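PDB 6L2W: freshwater cyanophage protein from Microcystis phage Mic1, which is of unknown function but adopts a novel fold with an antiparallel sheet and two helices, and may be a structural protein of the phage. Local coordinates for residues B[61-65]-B[77-83]; B[4-8]-B[20-25]; B[71-76]-B[99-103]; B[64-69]-B[103-107]. All coordinates share one frame; numbering follows the deposited sequence.

Interaction 1 (B[61-65]-B[77-83])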
loop_
_atom_site.group_PDB
_atom_site.type_symbol
_atom_site.label_atom_id
_atom_site.label_comp_id
_atom_site.label_asym_id
_atom_site.label_seq_id
_atom_site.Cartn_x
_atom_site.Cartn_y
_atom_site.Cartn_z
ATOM N N LYS B 61 -8.231 13.786 9.596
ATOM C CA LYS B 61 -9.669 13.476 9.780
ATOM C C LYS B 61 -9.945 11.991 9.500
ATOM O O LYS B 61 -10.838 11.393 10.096
ATOM C CB LYS B 61 -10.547 14.314 8.843
ATOM C CG LYS B 61 -11.793 14.921 9.470
ATOM C CD LYS B 61 -12.239 16.230 8.827
ATOM C CE LYS B 61 -11.305 17.391 9.122
ATOM N NZ LYS B 61 -11.905 18.702 8.773
ATOM N N LEU B 62 -9.196 11.388 8.587
ATOM C CA LEU B 62 -9.375 9.982 8.322
ATOM C C LEU B 62 -8.559 9.119 9.298
ATOM O O LEU B 62 -8.674 7.894 9.246
ATOM C CB LEU B 62 -8.987 9.722 6.863
ATOM C CG LEU B 62 -9.899 10.374 5.830
ATOM C CD1 LEU B 62 -9.375 10.110 4.431
ATOM C CD2 LEU B 62 -11.334 9.886 5.949
ATOM N N GLY B 63 -7.741 9.722 10.172
ATOM C CA GLY B 63 -6.956 8.942 11.149
ATOM C C GLY B 63 -5.579 8.560 10.617
ATOM O O GLY B 63 -4.937 7.649 11.107
ATOM N N ILE B 64 -5.098 9.293 9.637
ATOM C CA ILE B 64 -3.783 9.050 9.107
ATOM C C ILE B 64 -2.773 9.774 10.000
ATOM O O ILE B 64 -2.940 10.945 10.330
ATOM C CB ILE B 64 -3.706 9.491 7.636
ATOM C CG1 ILE B 64 -4.480 8.520 6.744
ATOM C CG2 ILE B 64 -2.263 9.652 7.183
ATOM C CD1 ILE B 64 -4.722 9.030 5.335
ATOM N N GLU B 65 -1.726 9.052 10.353
ATOM C CA GLU B 65 -0.805 9.488 11.359
ATOM C C GLU B 65 0.621 9.497 10.790
ATOM O O GLU B 65 0.951 8.791 9.841
ATOM C CB GLU B 65 -0.856 8.549 12.566
ATOM C CG GLU B 65 -2.117 8.639 13.417
ATOM C CD GLU B 65 -2.209 7.524 14.455
ATOM O OE1 GLU B 65 -1.234 7.329 15.205
ATOM O OE2 GLU B 65 -3.235 6.819 14.486
ATOM N N TYR B 77 -0.229 5.624 6.845
ATOM C CA TYR B 77 -1.389 4.782 6.996
ATOM C C TYR B 77 -2.323 5.310 8.091
ATOM O O TYR B 77 -1.888 5.922 9.063
ATOM C CB TYR B 77 -0.935 3.351 7.292
ATOM C CG TYR B 77 -0.510 2.610 6.051
ATOM C CD1 TYR B 77 0.800 2.642 5.603
ATOM C CD2 TYR B 77 -1.438 1.923 5.292
ATOM C CE1 TYR B 77 1.186 1.981 4.450
ATOM C CE2 TYR B 77 -1.063 1.243 4.143
ATOM C CZ TYR B 77 0.249 1.285 3.712
ATOM O OH TYR B 77 0.597 0.615 2.574
ATOM N N SER B 78 -3.585 5.024 7.931
ATOM C CA SER B 78 -4.562 5.363 8.982
ATOM C C SER B 78 -4.468 4.298 10.072
ATOM O O SER B 78 -4.013 3.202 9.784
ATOM C CB SER B 78 -5.940 5.484 8.426
ATOM O OG SER B 78 -6.407 4.254 7.939
ATOM N N GLY B 79 -4.885 4.601 11.274
ATOM C CA GLY B 79 -4.815 3.627 12.374
ATOM C C GLY B 79 -5.648 2.390 12.122
ATOM O O GLY B 79 -5.207 1.333 12.522
ATOM N N ASP B 80 -6.783 2.511 11.444
ATOM C CA ASP B 80 -7.690 1.377 11.140
ATOM C C ASP B 80 -7.253 0.647 9.862
ATOM O O ASP B 80 -7.897 -0.340 9.527
ATOM C CB ASP B 80 -9.146 1.843 11.133
ATOM C CG ASP B 80 -9.487 2.831 10.041
ATOM O OD1 ASP B 80 -8.575 3.329 9.408
ATOM O OD2 ASP B 80 -10.665 3.081 9.838
ATOM N N MET B 81 -6.218 1.141 9.195
ATOM C CA MET B 81 -5.609 0.610 7.951
ATOM C C MET B 81 -6.568 0.705 6.765
ATOM O O MET B 81 -6.280 0.096 5.777
ATOM C CB MET B 81 -5.066 -0.808 8.112
ATOM C CG MET B 81 -3.912 -0.885 9.070
ATOM S SD MET B 81 -2.412 -0.113 8.511
ATOM C CE MET B 81 -2.121 -1.015 7.006
ATOM N N SER B 82 -7.633 1.469 6.861
ATOM C CA SER B 82 -8.563 1.619 5.738
ATOM C C SER B 82 -8.031 2.553 4.630
ATOM O O SER B 82 -8.502 2.477 3.491
ATOM C CB SER B 82 -9.858 2.151 6.246
ATOM O OG SER B 82 -10.481 1.226 7.108
ATOM N N TYR B 83 -7.124 3.479 4.958
ATOM C CA TYR B 83 -6.662 4.512 4.021
ATOM C C TYR B 83 -5.145 4.622 4.098
ATOM O O TYR B 83 -4.549 4.358 5.111
ATOM C CB TYR B 83 -7.242 5.906 4.319
ATOM C CG TYR B 83 -8.710 5.908 4.627
ATOM C CD1 TYR B 83 -9.643 5.821 3.615
ATOM C CD2 TYR B 83 -9.161 5.917 5.928
ATOM C CE1 TYR B 83 -10.994 5.756 3.879
ATOM C CE2 TYR B 83 -10.513 5.851 6.219
ATOM C CZ TYR B 83 -11.427 5.746 5.191
ATOM O OH TYR B 83 -12.758 5.643 5.450
#
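Gly79 and Gly63 make the firmest polar link between 61-65 and 77-83: Gly79 N donates to Gly63 O at 3.1 Å. The same oxygen also receives a CA-H...O contact from Ser78 CA, likewise 3.1 Å away, so two consecutive residues bear on one acceptor. Next along, Glu65 N points at Tyr77 O across 3.4 Å, a weak bond despite its good angle. Together these bonds frame a single beta bridge, Ile64 with Ser78.

Gly63, with positive phi, closes helix 51-61 in a Schellman motif, and its carbonyl faces the type I turn Ser78 to Met81. That turn is braced from within. At chi1 65° Ser78 OG sits between its own backbone N and carbonyl carbon, where it donates to Asp80 OD1 at 2.8 Å and accepts from Tyr83 N. Asp80 OD1 takes a second bond, from Ser82 N above the carboxylate plane, which makes an Asx turn.

Packing follows on the side facing strand 2-12. A methyl end of Leu62 lies over one face of the Tyr83 ring toward its rim, and Leu62 CB is 3.9 Å from Tyr83 CD2; Ser82 CB covers the opposite face. Ile64 CG1 rests on Ser78 CB at 3.8 Å, while Ile64 CD1 reaches Tyr83 CB. Leu6 touches both Leu62 and Ile64, and Tyr77 packs toward the second subunit.

With few and partly weak cross-links, the join depends on a turn stiffened by its own serine and aspartate and on apolar packing around Tyr83.

Interaction 2 (B[4-8]-B[20-25])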
loop_
_atom_site.group_PDB
_atom_site.type_symbol
_atom_site.label_atom_id
_atom_site.label_comp_id
_atom_site.label_asym_id
_atom_site.label_seq_id
_atom_site.Cartn_x
_atom_site.Cartn_y
_atom_site.Cartn_z
ATOM N N VAL B 4 0.803 13.619 -4.421
ATOM C CA VAL B 4 0.213 13.088 -3.278
ATOM C C VAL B 4 -1.067 12.374 -3.738
ATOM O O VAL B 4 -1.813 12.912 -4.594
ATOM C CB VAL B 4 -0.027 14.255 -2.306
ATOM C CG1 VAL B 4 -1.478 14.409 -1.903
ATOM C CG2 VAL B 4 0.914 14.165 -1.121
ATOM N N ARG B 5 -1.277 11.153 -3.230
ATOM C CA ARG B 5 -2.481 10.392 -3.530
ATOM C C ARG B 5 -2.977 9.694 -2.255
ATOM O O ARG B 5 -2.212 9.156 -1.449
ATOM C CB ARG B 5 -2.195 9.365 -4.635
ATOM C CG ARG B 5 -3.423 8.585 -5.075
ATOM C CD ARG B 5 -3.216 7.846 -6.379
ATOM N NE ARG B 5 -2.307 6.730 -6.234
ATOM C CZ ARG B 5 -2.121 5.779 -7.141
ATOM N NH1 ARG B 5 -2.807 5.780 -8.275
ATOM N NH2 ARG B 5 -1.261 4.808 -6.890
ATOM N N LEU B 6 -4.281 9.641 -2.139
ATOM C CA LEU B 6 -4.911 9.090 -1.000
ATOM C C LEU B 6 -5.656 7.837 -1.445
ATOM O O LEU B 6 -6.535 7.941 -2.275
ATOM C CB LEU B 6 -5.881 10.136 -0.446
ATOM C CG LEU B 6 -6.764 9.649 0.695
ATOM C CD1 LEU B 6 -5.905 9.154 1.847
ATOM C CD2 LEU B 6 -7.719 10.744 1.160
ATOM N N SER B 7 -5.328 6.688 -0.869
ATOM C CA SER B 7 -5.989 5.459 -1.254
ATOM C C SER B 7 -6.846 4.907 -0.107
ATOM O O SER B 7 -6.607 5.190 1.082
ATOM C CB SER B 7 -4.997 4.426 -1.726
ATOM O OG SER B 7 -4.132 4.966 -2.710
ATOM N N TYR B 8 -7.824 4.082 -0.495
ATOM C CA TYR B 8 -8.597 3.346 0.457
ATOM C C TYR B 8 -8.520 1.855 0.098
ATOM O O TYR B 8 -8.290 1.482 -1.052
ATOM C CB TYR B 8 -10.018 3.902 0.552
ATOM C CG TYR B 8 -10.939 3.574 -0.599
ATOM C CD1 TYR B 8 -11.773 2.469 -0.560
ATOM C CD2 TYR B 8 -11.020 4.401 -1.705
ATOM C CE1 TYR B 8 -12.643 2.190 -1.597
ATOM C CE2 TYR B 8 -11.887 4.143 -2.752
ATOM C CZ TYR B 8 -12.700 3.033 -2.694
ATOM O OH TYR B 8 -13.524 2.765 -3.737
ATOM N N ALA B 20 -11.132 -1.526 -2.827
ATOM C CA ALA B 20 -10.106 -0.483 -2.856
ATOM C C ALA B 20 -10.357 0.543 -3.974
ATOM O O ALA B 20 -11.278 0.412 -4.745
ATOM C CB ALA B 20 -8.739 -1.112 -2.987
ATOM N N GLY B 21 -9.495 1.564 -4.011
ATOM C CA GLY B 21 -9.590 2.692 -4.914
ATOM C C GLY B 21 -8.892 3.926 -4.339
ATOM O O GLY B 21 -8.098 3.818 -3.422
ATOM N N VAL B 22 -9.243 5.099 -4.868
ATOM C CA VAL B 22 -8.572 6.358 -4.616
ATOM C C VAL B 22 -9.629 7.355 -4.148
ATOM O O VAL B 22 -10.784 7.311 -4.589
ATOM C CB VAL B 22 -7.857 6.845 -5.890
ATOM C CG1 VAL B 22 -7.332 8.260 -5.759
ATOM C CG2 VAL B 22 -6.734 5.905 -6.290
ATOM N N ILE B 23 -9.281 8.202 -3.201
ATOM C CA ILE B 23 -10.193 9.284 -2.844
ATOM C C ILE B 23 -9.687 10.529 -3.567
ATOM O O ILE B 23 -8.521 10.879 -3.438
ATOM C CB ILE B 23 -10.294 9.488 -1.320
ATOM C CG1 ILE B 23 -10.806 8.236 -0.609
ATOM C CG2 ILE B 23 -11.191 10.675 -0.991
ATOM C CD1 ILE B 23 -10.417 8.158 0.842
ATOM N N ASP B 24 -10.522 11.155 -4.385
ATOM C CA ASP B 24 -10.030 12.343 -5.101
ATOM C C ASP B 24 -9.792 13.443 -4.063
ATOM O O ASP B 24 -10.698 13.779 -3.331
ATOM C CB ASP B 24 -10.997 12.807 -6.197
ATOM C CG ASP B 24 -10.491 14.047 -6.912
ATOM O OD1 ASP B 24 -10.503 15.151 -6.274
ATOM O OD2 ASP B 24 -10.030 13.899 -8.072
ATOM N N LEU B 25 -8.589 13.997 -4.009
ATOM C CA LEU B 25 -8.266 14.955 -2.966
ATOM C C LEU B 25 -8.871 16.346 -3.239
ATOM O O LEU B 25 -8.775 17.207 -2.358
ATOM C CB LEU B 25 -6.745 15.031 -2.816
ATOM C CG LEU B 25 -6.176 14.043 -1.800
ATOM C CD1 LEU B 25 -4.657 14.038 -1.815
ATOM C CD2 LEU B 25 -6.697 14.343 -0.403
HETATM O O HOH W 1 -6.039 11.133 -4.110
#
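Tyr8 lies flat over the backbone of Gly21, the closely fitted end of this contact between strands 2-12 and 17-23, which form an antiparallel hairpin. Gly21 N is 3.7 Å above the ring plane and over its centre, with Ala20 C on the same face nearer the rim. A chi1 of 75° swings the ring across onto the neighbouring strand; the lack of a side chain at Gly21 leaves it room. Beneath the ring the backbones are paired: Tyr8 N donates to Gly21 O at 3.0 Å, and Gly21 N to Tyr8 O at 3.2 Å.

Apolar packing continues beside it. Leu6 CD2 sits 3.8 Å from Ile23 CD1, and Leu25 CD2 approaches the same Leu6 branch; Tyr83 of strand 83-89 lies against Tyr8 and Ile23. On the other side of the sheet Val22 touches the Arg5 chain, whose NH1 is held by Phe42 O.

Toward Leu25 the strands part. Ile23 N still reaches Leu6 O at 2.9 Å, but the return link runs through a water that accepts from Leu6 N at 3.0 Å and donates to Ile23 O at 2.6 Å.

Direct pairing at the glycine thus gives way to a water-bridged link, in which water satisfies backbone groups that the diverging strands leave too far apart to meet.

Interaction 3 (B[71-76]-B[99-103]); sequences GDFRYW and IREIN
Strand 75-77 is tied to the C-terminal helix 96-115 chiefly through Trp76, whose indole reaches from the sheet onto the helix side bearing Ile99, Ile102 and Asn103. Trp76 NE1 donates to Asn103 OD1 at 2.7 Å, the only hydrogen bond between 71-76 and 99-103. The acceptor lies almost in the indole plane, but seen from Asn103 the nitrogen sits above the carbonyl plane, 53° out of it, and the ring and amide planes stand 68° apart. The bond is short yet bent at the hydrogen.

One helical position earlier, Ile102 covers an indole face. Its CG2, anti to the backbone N, stands over the five-membered ring 3.9 Å from the centroid, a CH-pi contact, and comes within 3.6 Å of Trp76 CE2. Ile102 CD1 extends along the six-membered ring toward CH2. Ile99, a turn back on the helix, meets Trp76 CH2 through CG1 at 3.9 Å and sends CD1 outward into the loop before the strand: Ile99 CD1 is 3.5 Å from Phe73 O and 3.6 Å from Asp72 CA.

The loop's other side belongs to the dimer. Phe73 meets Tyr39 of the second subunit edge-to-face, and Arg74 forms a salt bridge with Asp40 of that subunit while NH1 bonds Glu86 and Leu87 O within the chain.

One directed bond, together with the packing of two isoleucines, probably sets how the indole is turned; the buried indole N-H finds its acceptor on the helix.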
loop_
_atom_site.group_PDB
_atom_site.type_symbol
_atom_site.label_atom_id
_atom_site.label_comp_id
_atom_site.label_asym_id
_atom_site.label_seq_id
_atom_site.Cartn_x
_atom_site.Cartn_y
_atom_site.Cartn_z
ATOM N N GLY B 71 13.787 8.837 7.432
ATOM C CA GLY B 71 14.365 8.742 6.085
ATOM C C GLY B 71 13.400 9.023 4.963
ATOM O O GLY B 71 12.745 10.045 5.011
ATOM N N ASP B 72 13.332 8.132 3.998
ATOM C CA ASP B 72 12.530 8.368 2.774
ATOM C C ASP B 72 11.326 7.437 2.658
ATOM O O ASP B 72 11.019 7.085 1.536
ATOM C CB ASP B 72 13.403 8.280 1.524
ATOM C CG ASP B 72 13.970 6.904 1.221
ATOM O OD1 ASP B 72 13.777 5.999 2.025
ATOM O OD2 ASP B 72 14.609 6.766 0.180
ATOM N N PHE B 73 10.692 7.043 3.743
ATOM C CA PHE B 73 9.455 6.234 3.640
ATOM C C PHE B 73 8.351 7.235 3.318
ATOM O O PHE B 73 8.136 8.116 4.120
ATOM C CB PHE B 73 9.239 5.413 4.908
ATOM C CG PHE B 73 8.102 4.429 4.864
ATOM C CD1 PHE B 73 8.235 3.216 4.223
ATOM C CD2 PHE B 73 6.907 4.703 5.494
ATOM C CE1 PHE B 73 7.197 2.305 4.201
ATOM C CE2 PHE B 73 5.869 3.792 5.467
ATOM C CZ PHE B 73 6.012 2.597 4.819
ATOM N N ARG B 74 7.713 7.092 2.179
ATOM C CA ARG B 74 6.747 8.090 1.671
ATOM C C ARG B 74 5.306 7.606 1.774
ATOM O O ARG B 74 4.524 7.949 0.911
ATOM C CB ARG B 74 7.100 8.393 0.217
ATOM C CG ARG B 74 7.072 7.179 -0.693
ATOM C CD ARG B 74 7.639 7.532 -2.039
ATOM N NE ARG B 74 7.578 6.444 -2.984
ATOM C CZ ARG B 74 6.552 6.201 -3.762
ATOM N NH1 ARG B 74 5.580 7.075 -3.879
ATOM N NH2 ARG B 74 6.489 5.075 -4.430
ATOM N N TYR B 75 4.982 6.887 2.811
ATOM C CA TYR B 75 3.634 6.390 3.001
ATOM C C TYR B 75 3.177 6.673 4.428
ATOM O O TYR B 75 3.935 6.537 5.365
ATOM C CB TYR B 75 3.559 4.878 2.749
ATOM C CG TYR B 75 4.158 4.433 1.441
ATOM C CD1 TYR B 75 5.498 4.118 1.333
ATOM C CD2 TYR B 75 3.397 4.378 0.295
ATOM C CE1 TYR B 75 6.055 3.713 0.128
ATOM C CE2 TYR B 75 3.934 3.973 -0.916
ATOM C CZ TYR B 75 5.268 3.630 -1.004
ATOM O OH TYR B 75 5.803 3.251 -2.210
ATOM N N TRP B 76 1.905 7.011 4.542
ATOM C CA TRP B 76 1.254 7.236 5.815
ATOM C C TRP B 76 -0.066 6.469 5.840
ATOM O O TRP B 76 -0.928 6.728 5.023
ATOM C CB TRP B 76 0.995 8.732 6.032
ATOM C CG TRP B 76 2.237 9.565 6.084
ATOM C CD1 TRP B 76 2.887 10.028 7.195
ATOM C CD2 TRP B 76 3.001 10.026 4.960
ATOM N NE1 TRP B 76 4.006 10.741 6.840
ATOM C CE2 TRP B 76 4.095 10.771 5.476
ATOM C CE3 TRP B 76 2.873 9.877 3.576
ATOM C CZ2 TRP B 76 5.037 11.384 4.657
ATOM C CZ3 TRP B 76 3.816 10.477 2.767
ATOM C CH2 TRP B 76 4.888 11.208 3.300
ATOM N N ILE B 99 8.836 14.766 3.615
ATOM C CA ILE B 99 8.327 13.723 4.494
ATOM C C ILE B 99 8.354 14.247 5.928
ATOM O O ILE B 99 7.382 14.070 6.644
ATOM C CB ILE B 99 9.111 12.406 4.317
ATOM C CG1 ILE B 99 8.757 11.752 2.981
ATOM C CG2 ILE B 99 8.875 11.444 5.472
ATOM C CD1 ILE B 99 9.775 10.744 2.506
ATOM N N ARG B 100 9.463 14.892 6.298
ATOM C CA ARG B 100 9.637 15.535 7.590
ATOM C C ARG B 100 8.506 16.548 7.818
ATOM O O ARG B 100 7.853 16.548 8.875
ATOM C CB ARG B 100 11.019 16.190 7.662
ATOM C CG ARG B 100 11.393 16.716 9.043
ATOM C CD ARG B 100 12.891 16.755 9.349
ATOM N NE ARG B 100 13.644 17.848 8.734
ATOM C CZ ARG B 100 14.591 17.702 7.798
ATOM N NH1 ARG B 100 14.831 16.517 7.255
ATOM N NH2 ARG B 100 15.299 18.752 7.410
ATOM N N GLU B 101 8.245 17.388 6.832
ATOM C CA GLU B 101 7.209 18.399 6.977
ATOM C C GLU B 101 5.850 17.733 7.236
ATOM O O GLU B 101 5.084 18.190 8.099
ATOM C CB GLU B 101 7.110 19.269 5.729
ATOM C CG GLU B 101 8.262 20.245 5.600
ATOM C CD GLU B 101 8.210 21.173 4.392
ATOM O OE1 GLU B 101 7.101 21.353 3.809
ATOM O OE2 GLU B 101 9.282 21.728 4.044
ATOM N N ILE B 102 5.557 16.668 6.483
ATOM C CA ILE B 102 4.253 16.028 6.552
ATOM C C ILE B 102 4.081 15.369 7.918
ATOM O O ILE B 102 3.026 15.493 8.517
ATOM C CB ILE B 102 4.042 15.045 5.390
ATOM C CG1 ILE B 102 3.904 15.839 4.091
ATOM C CG2 ILE B 102 2.845 14.121 5.643
ATOM C CD1 ILE B 102 3.752 14.990 2.850
ATOM N N ASN B 103 5.125 14.699 8.374
ATOM C CA ASN B 103 5.132 14.038 9.662
ATOM C C ASN B 103 4.961 15.049 10.805
ATOM O O ASN B 103 4.217 14.767 11.750
ATOM C CB ASN B 103 6.412 13.222 9.844
ATOM C CG ASN B 103 6.280 11.812 9.306
ATOM O OD1 ASN B 103 5.178 11.270 9.255
ATOM N ND2 ASN B 103 7.399 11.183 8.974
#

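Interaction 4 (B[64-69]-B[103-107])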
loop_
_atom_site.group_PDB
_atom_site.type_symbol
_atom_site.label_atom_id
_atom_site.label_comp_id
_atom_site.label_asym_id
_atom_site.label_seq_id
_atom_site.Cartn_x
_atom_site.Cartn_y
_atom_site.Cartn_z
ATOM N N ILE B 64 -5.098 9.293 9.637
ATOM C CA ILE B 64 -3.783 9.050 9.107
ATOM C C ILE B 64 -2.773 9.774 10.000
ATOM O O ILE B 64 -2.940 10.945 10.330
ATOM C CB ILE B 64 -3.706 9.491 7.636
ATOM C CG1 ILE B 64 -4.480 8.520 6.744
ATOM C CG2 ILE B 64 -2.263 9.652 7.183
ATOM C CD1 ILE B 64 -4.722 9.030 5.335
ATOM N N GLU B 65 -1.726 9.052 10.353
ATOM C CA GLU B 65 -0.805 9.488 11.359
ATOM C C GLU B 65 0.621 9.497 10.790
ATOM O O GLU B 65 0.951 8.791 9.841
ATOM C CB GLU B 65 -0.856 8.549 12.566
ATOM C CG GLU B 65 -2.117 8.639 13.417
ATOM C CD GLU B 65 -2.209 7.524 14.455
ATOM O OE1 GLU B 65 -1.234 7.329 15.205
ATOM O OE2 GLU B 65 -3.235 6.819 14.486
ATOM N N ALA B 66 1.457 10.306 11.415
ATOM C CA ALA B 66 2.848 10.384 11.111
ATOM C C ALA B 66 3.434 8.966 11.031
ATOM O O ALA B 66 2.968 8.075 11.721
ATOM C CB ALA B 66 3.501 11.224 12.182
ATOM N N ASN B 67 4.449 8.762 10.186
ATOM C CA ASN B 67 4.885 7.420 9.840
ATOM C C ASN B 67 6.154 7.018 10.609
ATOM O O ASN B 67 6.556 5.877 10.500
ATOM C CB ASN B 67 5.047 7.222 8.324
ATOM C CG ASN B 67 6.124 8.051 7.658
ATOM O OD1 ASN B 67 7.062 8.538 8.290
ATOM N ND2 ASN B 67 6.005 8.190 6.351
ATOM N N GLY B 68 6.771 7.929 11.360
ATOM C CA GLY B 68 7.942 7.618 12.209
ATOM C C GLY B 68 9.239 7.475 11.419
ATOM O O GLY B 68 10.281 7.146 11.999
ATOM N N SER B 69 9.193 7.710 10.105
ATOM C CA SER B 69 10.390 7.663 9.262
ATOM C C SER B 69 11.301 8.871 9.551
ATOM O O SER B 69 10.864 10.029 9.660
ATOM C CB SER B 69 10.009 7.606 7.803
ATOM O OG SER B 69 11.143 7.425 6.961
ATOM N N ASN B 103 5.125 14.699 8.374
ATOM C CA ASN B 103 5.132 14.038 9.662
ATOM C C ASN B 103 4.961 15.049 10.805
ATOM O O ASN B 103 4.217 14.767 11.750
ATOM C CB ASN B 103 6.412 13.222 9.844
ATOM C CG ASN B 103 6.280 11.812 9.306
ATOM O OD1 ASN B 103 5.178 11.270 9.255
ATOM N ND2 ASN B 103 7.399 11.183 8.974
ATOM N N LEU B 104 5.630 16.202 10.736
ATOM C CA LEU B 104 5.484 17.224 11.779
ATOM C C LEU B 104 4.010 17.660 11.835
ATOM O O LEU B 104 3.392 17.665 12.887
ATOM C CB LEU B 104 6.428 18.407 11.502
ATOM C CG LEU B 104 6.205 19.670 12.346
ATOM C CD1 LEU B 104 6.335 19.363 13.824
ATOM C CD2 LEU B 104 7.170 20.793 11.956
ATOM N N LYS B 105 3.443 17.974 10.691
ATOM C CA LYS B 105 2.082 18.468 10.632
ATOM C C LYS B 105 1.099 17.390 11.113
ATOM O O LYS B 105 0.241 17.663 11.965
ATOM C CB LYS B 105 1.767 18.945 9.217
ATOM C CG LYS B 105 0.365 19.503 9.044
ATOM C CD LYS B 105 0.183 20.883 9.627
ATOM C CE LYS B 105 -1.277 21.265 9.701
ATOM N NZ LYS B 105 -1.457 22.666 10.138
ATOM N N LEU B 106 1.233 16.161 10.622
ATOM C CA LEU B 106 0.293 15.104 11.020
ATOM C C LEU B 106 0.399 14.878 12.524
ATOM O O LEU B 106 -0.594 14.606 13.194
ATOM C CB LEU B 106 0.602 13.806 10.279
ATOM C CG LEU B 106 0.202 13.777 8.806
ATOM C CD1 LEU B 106 0.799 12.546 8.143
ATOM C CD2 LEU B 106 -1.312 13.793 8.632
ATOM N N LYS B 107 1.609 14.984 13.038
ATOM C CA LYS B 107 1.801 14.739 14.444
ATOM C C LYS B 107 1.225 15.899 15.261
ATOM O O LYS B 107 0.715 15.660 16.342
ATOM C CB LYS B 107 3.278 14.541 14.785
ATOM C CG LYS B 107 3.504 13.907 16.144
ATOM C CD LYS B 107 2.735 12.611 16.331
ATOM C CE LYS B 107 3.115 11.850 17.583
ATOM N NZ LYS B 107 2.806 12.625 18.809
HETATM O O HOH W 2 -2.478 12.880 12.340
HETATM O O HOH W 3 0.489 11.464 13.751
HETATM O O HOH W 4 10.464 12.445 8.453
#
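Asn67 meets Asn103 by both its backbone and its amide, and its side chain can be followed outward. CB sits 4.2 Å from Asn103 OD1, an oxygen that accepts from Asn67 N at 2.8 Å as well as from Trp76 NE1. A chi1 of 65° folds the amide back toward the helix, bringing CG to 3.6 Å from Asn103 ND2. At the tip OD1 takes two bonds from opposite faces of its plane: Asn103 ND2 at 2.8 Å, almost straight at 170°, and Ser69 N at 2.9 Å. The two amides stand nearly perpendicular, 78° apart. The other tip atom, ND2, turns to Tyr75 O, with a weaker bond to Phe73 O.

The bond from Ser69 N makes residues 67-69 an Asx turn, which shapes the loop between helix 51-61 and strand 75-77 where it docks on helix 96-115. Ser69 OG carries the bracing further, to Gly71 N and Phe73 N.

Before the turn, aliphatic side chains pack against the backbone and one another. Ala66 CB packs beside Asn103 OD1 and against Lys107 CB, while Leu106 CB lies 3.8 Å from Ala66 N. Leu106 directs CD2 at Ile64 O and CD1 at the Glu65 backbone, with Ile64 CG2 beside CD1.

Water lines this margin: one molecule donates to both Ile64 O and Leu106 O, and another accepts from Ala66 N at 2.8 Å with only a weak bond to Leu106 O.

How the interactions relate
Interaction 2 is the most buried of the four and sits within the sheet; interactions 1, 3 and 4 are only partly buried and all have residues near the second subunit. Interaction 2 combines strand pairing with apolar packing; interaction 1 relies on a turn braced by its own side chains; interaction 3 is isoleucine packing on an indole with one bond, and interaction 4 an amide pair with water at its margin. The last two share Asn103 and helix 96-115, and Asn67 joins them through Tyr75 O. Ile64 and Glu65 belong to both interactions 1 and 4. Ile64 also packs across: its CD1 lies 3.7 Å from Leu6 CD1 of interaction 2, its CG2 3.6 Å from Trp76 CB of interaction 3.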